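Local coordinates for protein alpha-L-rhamnosidase (Aspergillus terreus, PDB 6GSZ) that probably hydrolyses terminal non-reducing alpha-L-rhamnose residues of alpha-L-rhamnosides, as a calcium-binding, multidomain fungal glycosidase, at residues E37-E42 against R56-D61; R24-F29 against D61-P66; F354-V359 against A375-T380. One frame throughout, in Å; residues are numbered along the deposited sequence.

Contact 1: E37-E42 against R56-D61. With CA (calcium ion), chain I.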
loop_
_atom_site.group_PDB
_atom_site.type_symbol
_atom_site.label_atom_id
_atom_site.label_comp_id
_atom_site.label_asym_id
_atom_site.label_seq_id
_atom_site.Cartn_x
_atom_site.Cartn_y
_atom_site.Cartn_z
ATOM N N GLU A 37 -30.409 0.561 12.339
ATOM C CA GLU A 37 -30.283 0.465 10.899
ATOM C C GLU A 37 -30.861 1.732 10.281
ATOM O O GLU A 37 -31.788 2.338 10.815
ATOM C CB GLU A 37 -30.999 -0.781 10.364
ATOM C CG GLU A 37 -30.287 -2.061 10.749
ATOM C CD GLU A 37 -30.893 -3.372 10.279
ATOM O OE1 GLU A 37 -32.037 -3.677 10.688
ATOM O OE2 GLU A 37 -30.210 -4.095 9.519
ATOM N N GLN A 38 -30.293 2.138 9.147
ATOM C CA GLN A 38 -30.768 3.311 8.447
ATOM C C GLN A 38 -32.002 2.977 7.588
ATOM O O GLN A 38 -32.025 1.949 6.913
ATOM C CB GLN A 38 -29.618 3.777 7.529
ATOM C CG GLN A 38 -29.947 5.027 6.708
ATOM C CD GLN A 38 -28.795 5.399 5.826
ATOM O OE1 GLN A 38 -27.818 6.003 6.301
ATOM N NE2 GLN A 38 -28.945 5.067 4.541
ATOM N N ARG A 39 -33.003 3.878 7.581
ATOM C CA ARG A 39 -34.077 3.766 6.626
ATOM C C ARG A 39 -34.013 4.816 5.511
ATOM O O ARG A 39 -34.578 4.583 4.436
ATOM C CB ARG A 39 -35.444 3.779 7.300
ATOM C CG ARG A 39 -35.795 5.089 7.980
ATOM C CD ARG A 39 -37.248 5.071 8.476
ATOM N NE ARG A 39 -38.178 4.582 7.460
ATOM C CZ ARG A 39 -38.778 3.377 7.444
ATOM N NH1 ARG A 39 -38.639 2.501 8.440
ATOM N NH2 ARG A 39 -39.528 3.061 6.402
ATOM N N ALA A 40 -33.321 5.946 5.746
ATOM C CA ALA A 40 -33.317 7.011 4.751
ATOM C C ALA A 40 -32.130 7.912 5.034
ATOM O O ALA A 40 -31.546 7.875 6.108
ATOM C CB ALA A 40 -34.589 7.829 4.789
ATOM N N TYR A 41 -31.785 8.719 4.040
ATOM C CA TYR A 41 -30.742 9.737 4.192
ATOM C C TYR A 41 -31.151 10.976 3.402
ATOM O O TYR A 41 -31.943 10.936 2.482
ATOM C CB TYR A 41 -29.371 9.213 3.772
ATOM C CG TYR A 41 -29.240 8.802 2.334
ATOM C CD1 TYR A 41 -28.990 9.746 1.344
ATOM C CD2 TYR A 41 -29.245 7.466 1.957
ATOM C CE1 TYR A 41 -28.803 9.376 0.021
ATOM C CE2 TYR A 41 -29.036 7.089 0.650
ATOM C CZ TYR A 41 -28.756 8.035 -0.325
ATOM O OH TYR A 41 -28.554 7.628 -1.636
ATOM N N GLU A 42 -30.496 12.078 3.781
ATOM C CA GLU A 42 -30.553 13.337 3.059
ATOM C C GLU A 42 -29.115 13.779 2.772
ATOM O O GLU A 42 -28.274 13.763 3.659
ATOM C CB GLU A 42 -31.324 14.404 3.845
ATOM C CG GLU A 42 -32.817 14.162 3.804
ATOM C CD GLU A 42 -33.640 15.181 4.562
ATOM O OE1 GLU A 42 -33.049 15.996 5.275
ATOM O OE2 GLU A 42 -34.893 15.080 4.488
ATOM N N ARG A 56 -33.434 13.624 -0.724
ATOM C CA ARG A 56 -33.789 12.528 0.219
ATOM C C ARG A 56 -33.925 11.216 -0.555
ATOM O O ARG A 56 -34.510 11.170 -1.640
ATOM C CB ARG A 56 -35.123 12.812 0.920
ATOM C CG ARG A 56 -35.472 11.778 1.990
ATOM C CD ARG A 56 -36.644 12.084 2.910
ATOM N NE ARG A 56 -36.816 11.018 3.904
ATOM C CZ ARG A 56 -36.705 11.171 5.232
ATOM N NH1 ARG A 56 -36.236 12.302 5.743
ATOM N NH2 ARG A 56 -37.104 10.208 6.049
ATOM N N SER A 57 -33.379 10.157 0.043
ATOM C CA SER A 57 -33.492 8.785 -0.455
ATOM C C SER A 57 -34.042 7.906 0.655
ATOM O O SER A 57 -33.500 7.916 1.739
ATOM C CB SER A 57 -32.156 8.234 -0.861
ATOM O OG SER A 57 -31.637 8.881 -2.013
ATOM N N GLU A 58 -35.058 7.114 0.321
ATOM C CA GLU A 58 -35.456 5.936 1.114
ATOM C C GLU A 58 -34.479 4.832 0.741
ATOM O O GLU A 58 -34.471 4.405 -0.415
ATOM C CB GLU A 58 -36.887 5.546 0.777
ATOM C CG GLU A 58 -37.483 4.553 1.716
ATOM C CD GLU A 58 -37.818 5.062 3.104
ATOM O OE1 GLU A 58 -37.808 6.324 3.338
ATOM O OE2 GLU A 58 -38.155 4.152 3.956
ATOM N N SER A 59 -33.579 4.529 1.672
ATOM C CA SER A 59 -32.475 3.619 1.423
ATOM C C SER A 59 -31.791 3.289 2.738
ATOM O O SER A 59 -31.542 4.203 3.534
ATOM C CB SER A 59 -31.467 4.260 0.504
ATOM O OG SER A 59 -30.327 3.417 0.340
ATOM N N SER A 60 -31.398 2.020 2.899
ATOM C CA SER A 60 -30.550 1.652 4.018
ATOM C C SER A 60 -29.066 1.790 3.680
ATOM O O SER A 60 -28.268 1.562 4.539
ATOM C CB SER A 60 -30.816 0.255 4.460
ATOM O OG SER A 60 -30.293 -0.669 3.521
ATOM N N ASP A 61 -28.726 2.146 2.445
ATOM C CA ASP A 61 -27.300 2.156 2.037
ATOM C C ASP A 61 -26.590 3.424 2.529
ATOM O O ASP A 61 -27.099 4.543 2.362
ATOM C CB ASP A 61 -27.199 2.058 0.526
ATOM C CG ASP A 61 -25.870 1.577 -0.025
ATOM O OD1 ASP A 61 -24.984 1.193 0.739
ATOM O OD2 ASP A 61 -25.755 1.515 -1.218
HETATM CA CA CA I . -23.570 0.431 -1.130
HETATM O O HOH W 1 -35.844 2.363 3.759
HETATM O O HOH W 2 -38.363 7.463 5.724
HETATM O O HOH W 3 -30.501 6.179 -3.016
HETATM O O HOH W 4 -23.597 1.174 -3.456
HETATM O O HOH W 5 -21.422 -0.495 -1.839
HETATM O O HOH W 6 -23.058 -1.094 0.649
HETATM O O HOH W 7 -24.756 -1.534 -1.862
#
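The amide NE2 of Q38 reaches two backbone carbonyls across the contact, from above both carbonyl planes: it donates to S59 O at 2.9 Å, 162° at the hydrogen, and less straight to D61 O, 143°. An extended chain, with CG anti to the backbone N (chi1 -180°), carries it there, and OE1 is taken up by S84 and W27. Y41 and S57 exchange backbone N-H and C=O as an antiparallel hydrogen-bonded pair, while S57 CB lies over one face of the Y41 ring, 3.7 Å from its centroid. This is the hairpin of strands 38-46 and 53-58 in the N-terminal immunoglobulin-like domain, with 53-58 at the sheet's border; a classic bulge puts R39 and A40 both opposite F85. Beyond it S59 OG accepts from D61 N, an ST turn leading to the calcium that D61 grips with both carboxylate oxygens. R56 and E42, on the A40 face, form a weak salt bridge, NH1 to OE2 3.3 Å; R39 NH2 makes a second with E58 OE2, 3.0 Å, weak and bent. E42 OE1 pairs with R83, and one water joins E58 OE1 to R56 NH2.

Contact 2: R24-F29 against D61-P66. With CA (calcium ion), chain I.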
loop_
_atom_site.group_PDB
_atom_site.type_symbol
_atom_site.label_atom_id
_atom_site.label_comp_id
_atom_site.label_asym_id
_atom_site.label_seq_id
_atom_site.Cartn_x
_atom_site.Cartn_y
_atom_site.Cartn_z
ATOM N N ARG A 24 -19.482 8.849 -6.029
ATOM C CA ARG A 24 -20.321 8.181 -5.038
ATOM C C ARG A 24 -19.957 8.704 -3.653
ATOM O O ARG A 24 -18.831 9.154 -3.418
ATOM C CB ARG A 24 -20.148 6.659 -5.170
ATOM C CG ARG A 24 -20.666 6.121 -6.508
ATOM C CD ARG A 24 -20.302 4.679 -6.711
ATOM N NE ARG A 24 -18.871 4.506 -6.820
ATOM C CZ ARG A 24 -18.221 3.372 -6.618
ATOM N NH1 ARG A 24 -18.906 2.272 -6.314
ATOM N NH2 ARG A 24 -16.887 3.316 -6.692
ATOM N N VAL A 25 -20.926 8.590 -2.727
ATOM C CA VAL A 25 -20.848 9.168 -1.408
ATOM C C VAL A 25 -20.968 8.048 -0.377
ATOM O O VAL A 25 -21.803 7.158 -0.508
ATOM C CB VAL A 25 -21.938 10.245 -1.197
ATOM C CG1 VAL A 25 -21.717 10.987 0.106
ATOM C CG2 VAL A 25 -22.006 11.192 -2.396
ATOM N N SER A 26 -20.206 8.158 0.694
ATOM C CA SER A 26 -20.246 7.236 1.834
ATOM C C SER A 26 -20.175 8.021 3.143
ATOM O O SER A 26 -19.542 9.065 3.192
ATOM C CB SER A 26 -19.095 6.253 1.816
ATOM O OG SER A 26 -19.016 5.532 0.606
ATOM N N TRP A 27 -20.810 7.509 4.189
ATOM C CA TRP A 27 -20.651 8.106 5.492
ATOM C C TRP A 27 -20.431 7.016 6.518
ATOM O O TRP A 27 -21.163 6.025 6.539
ATOM C CB TRP A 27 -21.843 9.008 5.846
ATOM C CG TRP A 27 -23.194 8.415 5.558
ATOM C CD1 TRP A 27 -24.072 7.822 6.429
ATOM C CD2 TRP A 27 -23.880 8.515 4.310
ATOM N NE1 TRP A 27 -25.213 7.501 5.758
ATOM C CE2 TRP A 27 -25.148 7.916 4.474
ATOM C CE3 TRP A 27 -23.533 9.059 3.058
ATOM C CZ2 TRP A 27 -26.052 7.839 3.433
ATOM C CZ3 TRP A 27 -24.432 8.987 2.023
ATOM C CH2 TRP A 27 -25.689 8.376 2.212
ATOM N N ARG A 28 -19.520 7.259 7.433
ATOM C CA ARG A 28 -19.279 6.385 8.555
ATOM C C ARG A 28 -19.990 6.936 9.801
ATOM O O ARG A 28 -20.107 8.134 9.973
ATOM C CB ARG A 28 -17.760 6.316 8.669
ATOM C CG ARG A 28 -17.231 5.221 9.567
ATOM C CD ARG A 28 -15.730 5.210 9.359
ATOM N NE ARG A 28 -15.333 4.273 8.315
ATOM C CZ ARG A 28 -14.164 4.258 7.704
ATOM N NH1 ARG A 28 -13.740 3.119 7.179
ATOM N NH2 ARG A 28 -13.444 5.363 7.606
ATOM N N PHE A 29 -20.442 6.032 10.669
ATOM C CA PHE A 29 -21.156 6.372 11.871
ATOM C C PHE A 29 -20.261 6.253 13.098
ATOM O O PHE A 29 -19.306 5.437 13.137
ATOM C CB PHE A 29 -22.333 5.416 12.044
ATOM C CG PHE A 29 -23.359 5.462 10.946
ATOM C CD1 PHE A 29 -24.295 6.489 10.873
ATOM C CD2 PHE A 29 -23.370 4.489 9.960
ATOM C CE1 PHE A 29 -25.266 6.494 9.887
ATOM C CE2 PHE A 29 -24.301 4.538 8.939
ATOM C CZ PHE A 29 -25.267 5.518 8.919
ATOM N N ASP A 61 -28.726 2.146 2.445
ATOM C CA ASP A 61 -27.300 2.156 2.037
ATOM C C ASP A 61 -26.590 3.424 2.529
ATOM O O ASP A 61 -27.099 4.543 2.362
ATOM C CB ASP A 61 -27.199 2.058 0.526
ATOM C CG ASP A 61 -25.870 1.577 -0.025
ATOM O OD1 ASP A 61 -24.984 1.193 0.739
ATOM O OD2 ASP A 61 -25.755 1.515 -1.218
ATOM N N SER A 62 -25.454 3.201 3.198
ATOM C CA SER A 62 -24.600 4.310 3.652
ATOM C C SER A 62 -23.208 4.278 3.005
ATOM O O SER A 62 -22.349 5.090 3.381
ATOM C CB SER A 62 -24.498 4.260 5.191
ATOM O OG SER A 62 -24.072 2.982 5.641
ATOM N N VAL A 63 -22.998 3.378 2.015
ATOM C CA VAL A 63 -21.679 3.197 1.414
ATOM C C VAL A 63 -21.803 3.227 -0.103
ATOM O O VAL A 63 -22.495 2.411 -0.712
ATOM C CB VAL A 63 -21.052 1.860 1.866
ATOM C CG1 VAL A 63 -19.709 1.627 1.158
ATOM C CG2 VAL A 63 -20.879 1.815 3.369
ATOM N N LEU A 64 -21.052 4.163 -0.695
ATOM C CA LEU A 64 -20.951 4.276 -2.169
ATOM C C LEU A 64 -22.342 4.430 -2.821
ATOM O O LEU A 64 -22.640 3.800 -3.868
ATOM C CB LEU A 64 -20.145 3.101 -2.726
ATOM C CG LEU A 64 -18.683 3.049 -2.244
ATOM C CD1 LEU A 64 -18.069 1.680 -2.552
ATOM C CD2 LEU A 64 -17.799 4.147 -2.837
ATOM N N VAL A 65 -23.128 5.355 -2.259
ATOM C CA VAL A 65 -24.441 5.678 -2.817
ATOM C C VAL A 65 -24.253 6.669 -3.958
ATOM O O VAL A 65 -23.184 7.280 -4.088
ATOM C CB VAL A 65 -25.405 6.241 -1.755
ATOM C CG1 VAL A 65 -25.431 5.360 -0.494
ATOM C CG2 VAL A 65 -25.100 7.681 -1.404
ATOM N N PRO A 66 -25.236 6.840 -4.860
ATOM C CA PRO A 66 -25.055 7.731 -5.992
ATOM C C PRO A 66 -24.916 9.217 -5.668
ATOM O O PRO A 66 -25.424 9.713 -4.675
ATOM C CB PRO A 66 -26.314 7.513 -6.838
ATOM C CG PRO A 66 -26.850 6.176 -6.377
ATOM C CD PRO A 66 -26.523 6.141 -4.893
HETATM CA CA CA I . -23.570 0.431 -1.130
HETATM O O HOH W 8 -21.628 1.527 -6.002
HETATM O O HOH W 9 -21.612 3.438 6.501
HETATM O O HOH W 4 -23.597 1.174 -3.456
HETATM O O HOH W 5 -21.422 -0.495 -1.839
HETATM O O HOH W 6 -23.058 -1.094 0.649
HETATM O O HOH W 7 -24.756 -1.534 -1.862
#
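L64 lays its methyl CD2 over the centre of one face of the R24 guanidinium, 3.9 Å from R24 CZ. The arginine chain turns at chi3 (-65°) to bring the flat group there, and its nitrogens are held at D544 and E10. Two residues on, S26 OG takes the N-H of L64 at 2.8 Å. V25 and V65 exchange two backbone bonds as a single antiparallel bridge, and L64 and V65 together face V25 in a G1 beta bulge. W27 N then donates to S62 O at 3.0 Å, nearly in line with the carbonyl, and that oxygen also lies over the indole. S62 CB packs on the same ring system, 3.8 Å from the centroid of the five-membered ring, while V65 CG2 touches W27 CZ3 at 3.7 Å. S62 OG comes to the edge of the F29 ring and is bonded to N839 and a water that reaches W27 O. The loop 61-66 is thereby laid along strand 25-30 of the immunoglobulin-like domain. Between these grips, V63 O binds the calcium at 2.3 Å, and V63 N donates to D61 OD1 in an Asx turn. Four waters complete the shell, one of them also donating to L64 O. The loop's shape, set by backbone pairing, thus probably places the two protein ligands, while most of the shell is water.

Contact 3: F354-V359 against A375-T380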
loop_
_atom_site.group_PDB
_atom_site.type_symbol
_atom_site.label_atom_id
_atom_site.label_comp_id
_atom_site.label_asym_id
_atom_site.label_seq_id
_atom_site.Cartn_x
_atom_site.Cartn_y
_atom_site.Cartn_z
ATOM N N PHE A 354 25.995 9.995 4.882
ATOM C CA PHE A 354 25.029 9.177 5.624
ATOM C C PHE A 354 24.800 7.876 4.870
ATOM O O PHE A 354 24.292 7.915 3.751
ATOM C CB PHE A 354 23.711 9.931 5.765
ATOM C CG PHE A 354 23.796 11.290 6.407
ATOM C CD1 PHE A 354 23.749 11.439 7.769
ATOM C CD2 PHE A 354 23.974 12.438 5.642
ATOM C CE1 PHE A 354 23.827 12.689 8.358
ATOM C CE2 PHE A 354 24.013 13.685 6.233
ATOM C CZ PHE A 354 23.969 13.811 7.585
ATOM N N VAL A 355 25.252 6.752 5.455
ATOM C CA VAL A 355 25.103 5.450 4.827
ATOM C C VAL A 355 24.036 4.671 5.606
ATOM O O VAL A 355 24.241 4.378 6.802
ATOM C CB VAL A 355 26.445 4.682 4.786
ATOM C CG1 VAL A 355 26.292 3.290 4.207
ATOM C CG2 VAL A 355 27.509 5.442 3.993
ATOM N N HIS A 356 22.922 4.365 4.923
ATOM C CA HIS A 356 21.734 3.814 5.611
ATOM C C HIS A 356 21.653 2.294 5.433
ATOM O O HIS A 356 21.733 1.809 4.315
ATOM C CB HIS A 356 20.470 4.470 5.019
ATOM C CG HIS A 356 20.436 5.970 5.044
ATOM N ND1 HIS A 356 21.197 6.735 4.180
ATOM C CD2 HIS A 356 19.733 6.851 5.803
ATOM C CE1 HIS A 356 20.925 8.014 4.391
ATOM N NE2 HIS A 356 20.066 8.130 5.396
ATOM N N THR A 357 21.460 1.550 6.542
ATOM C CA THR A 357 21.338 0.080 6.464
ATOM C C THR A 357 20.219 -0.418 7.390
ATOM O O THR A 357 19.838 0.235 8.345
ATOM C CB THR A 357 22.657 -0.640 6.782
ATOM O OG1 THR A 357 22.933 -0.533 8.178
ATOM C CG2 THR A 357 23.813 -0.084 5.980
ATOM N N GLU A 358 19.748 -1.631 7.094
ATOM C CA GLU A 358 18.691 -2.273 7.907
ATOM C C GLU A 358 19.256 -2.875 9.191
ATOM O O GLU A 358 18.583 -2.901 10.236
ATOM C CB GLU A 358 18.014 -3.364 7.088
ATOM C CG GLU A 358 17.196 -2.803 5.972
ATOM C CD GLU A 358 16.326 -3.886 5.351
ATOM O OE1 GLU A 358 16.886 -4.894 4.835
ATOM O OE2 GLU A 358 15.098 -3.737 5.428
ATOM N N VAL A 359 20.475 -3.402 9.087
ATOM C CA VAL A 359 21.084 -4.212 10.143
ATOM C C VAL A 359 22.572 -3.896 10.217
ATOM O O VAL A 359 23.159 -3.272 9.317
ATOM C CB VAL A 359 20.891 -5.718 9.903
ATOM C CG1 VAL A 359 19.414 -6.093 9.912
ATOM C CG2 VAL A 359 21.583 -6.187 8.638
ATOM N N ALA A 375 22.285 3.795 -1.169
ATOM C CA ALA A 375 21.507 4.331 -0.018
ATOM C C ALA A 375 22.362 5.288 0.819
ATOM O O ALA A 375 22.398 5.184 2.044
ATOM C CB ALA A 375 20.917 3.207 0.839
ATOM N N THR A 376 23.082 6.177 0.105
ATOM C CA THR A 376 24.056 7.083 0.701
ATOM C C THR A 376 23.754 8.515 0.272
ATOM O O THR A 376 23.686 8.789 -0.930
ATOM C CB THR A 376 25.469 6.665 0.316
ATOM O OG1 THR A 376 25.746 5.364 0.841
ATOM C CG2 THR A 376 26.535 7.624 0.807
ATOM N N ASP A 377 23.582 9.381 1.273
ATOM C CA ASP A 377 23.376 10.791 1.023
ATOM C C ASP A 377 24.622 11.568 1.446
ATOM O O ASP A 377 25.280 11.208 2.423
ATOM C CB ASP A 377 22.144 11.302 1.747
ATOM C CG ASP A 377 20.869 10.580 1.349
ATOM O OD1 ASP A 377 20.772 10.102 0.161
ATOM O OD2 ASP A 377 19.987 10.497 2.228
ATOM N N HIS A 378 24.924 12.628 0.696
ATOM C CA HIS A 378 26.022 13.533 1.003
ATOM C C HIS A 378 25.463 14.940 1.124
ATOM O O HIS A 378 24.766 15.382 0.197
ATOM C CB HIS A 378 27.088 13.528 -0.086
ATOM C CG HIS A 378 27.884 12.269 -0.196
ATOM N ND1 HIS A 378 27.447 11.176 -0.894
ATOM C CD2 HIS A 378 29.109 11.954 0.276
ATOM C CE1 HIS A 378 28.379 10.235 -0.872
ATOM N NE2 HIS A 378 29.418 10.685 -0.153
ATOM N N PHE A 379 25.830 15.641 2.200
ATOM C CA PHE A 379 25.399 17.003 2.383
ATOM C C PHE A 379 26.637 17.866 2.602
ATOM O O PHE A 379 27.351 17.663 3.582
ATOM C CB PHE A 379 24.447 17.131 3.576
ATOM C CG PHE A 379 23.981 18.525 3.872
ATOM C CD1 PHE A 379 22.908 19.082 3.193
ATOM C CD2 PHE A 379 24.672 19.307 4.781
ATOM C CE1 PHE A 379 22.508 20.382 3.426
ATOM C CE2 PHE A 379 24.262 20.596 5.038
ATOM C CZ PHE A 379 23.193 21.141 4.350
ATOM N N THR A 380 26.853 18.810 1.690
ATOM C CA THR A 380 27.988 19.735 1.844
ATOM C C THR A 380 27.477 21.028 2.491
ATOM O O THR A 380 26.541 21.708 1.973
ATOM C CB THR A 380 28.724 20.003 0.547
ATOM O OG1 THR A 380 29.205 18.758 0.046
ATOM C CG2 THR A 380 29.862 20.998 0.732
HETATM O O HOH W 10 18.557 10.463 4.678
#
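F354, D377 and H356 have the most surface buried here, and they define how the two strands meet. F354 and D377 form an antiparallel hydrogen-bonded pair: F354 N donates to D377 O at 2.8 Å, and D377 N returns a bond to F354 O, lying in that carbonyl's plane. D377 O also lies at the edge of the F354 ring, 3.7 Å from CD2. The same edge reaches F379, whose CB is 4.4 Å from F354 CE2, while L340, I342, V401 and V403 pack round the phenyl group.

H356 grips one carbonyl twice. Its backbone N and its ring ND1 both donate to A375 O, the ring bond measuring 2.9 Å. CG lies beside the backbone N (chi1 -55°), and the twist at chi2 (74°) turns the edge carrying ND1 toward the oxygen; the acceptor is in the ring plane, although ND1 stands above the carbonyl plane. This pair of hydrogen bonds to A375 O fixes the ring's rotation and implies that ND1 carries a proton. On the far side of the imidazole, NE2 shares a water with D377 OD2, which also accepts from H396. The ring and the D377 carboxylate are turned 61° apart, with CE1 3.4 Å from OD2. H396 stacks on H356, and D377 OD1 takes the backbone N-H of E267.

On the opposite face V355 and T376 lie side by side as a non-hydrogen-bonded pair, V355 CG2 3.6 Å from T376 OG1; that hydroxyl is bonded to K374 O. Strand 376-380 runs antiparallel to 351-361 and parallel to 266-270, and the F354 face packs against strand 339-344 of a second sheet, two sheets face to face as in a concanavalin-like beta-sandwich.

Contacts 1 and 2 belong to one region of the immunoglobulin-like domain: they share D61 and its calcium, and the Y41 and W27 rings meet edge-to-face between them. The segment that ends the hairpin in contact 1 runs on as the loop of contact 2. Contact 3 lies on the other side of the chain's centre, its centre about 55 Å from that of contact 1 and 46 Å from that of contact 2. Both calcium-linked contacts are partly buried, contact 1 with solvent-facing ion pairs and contact 2 with more of its residues enclosed. Contact 3 is buried, the polar groups of H356 and D377 being met by backbone, a water and H396 within a largely apolar interior.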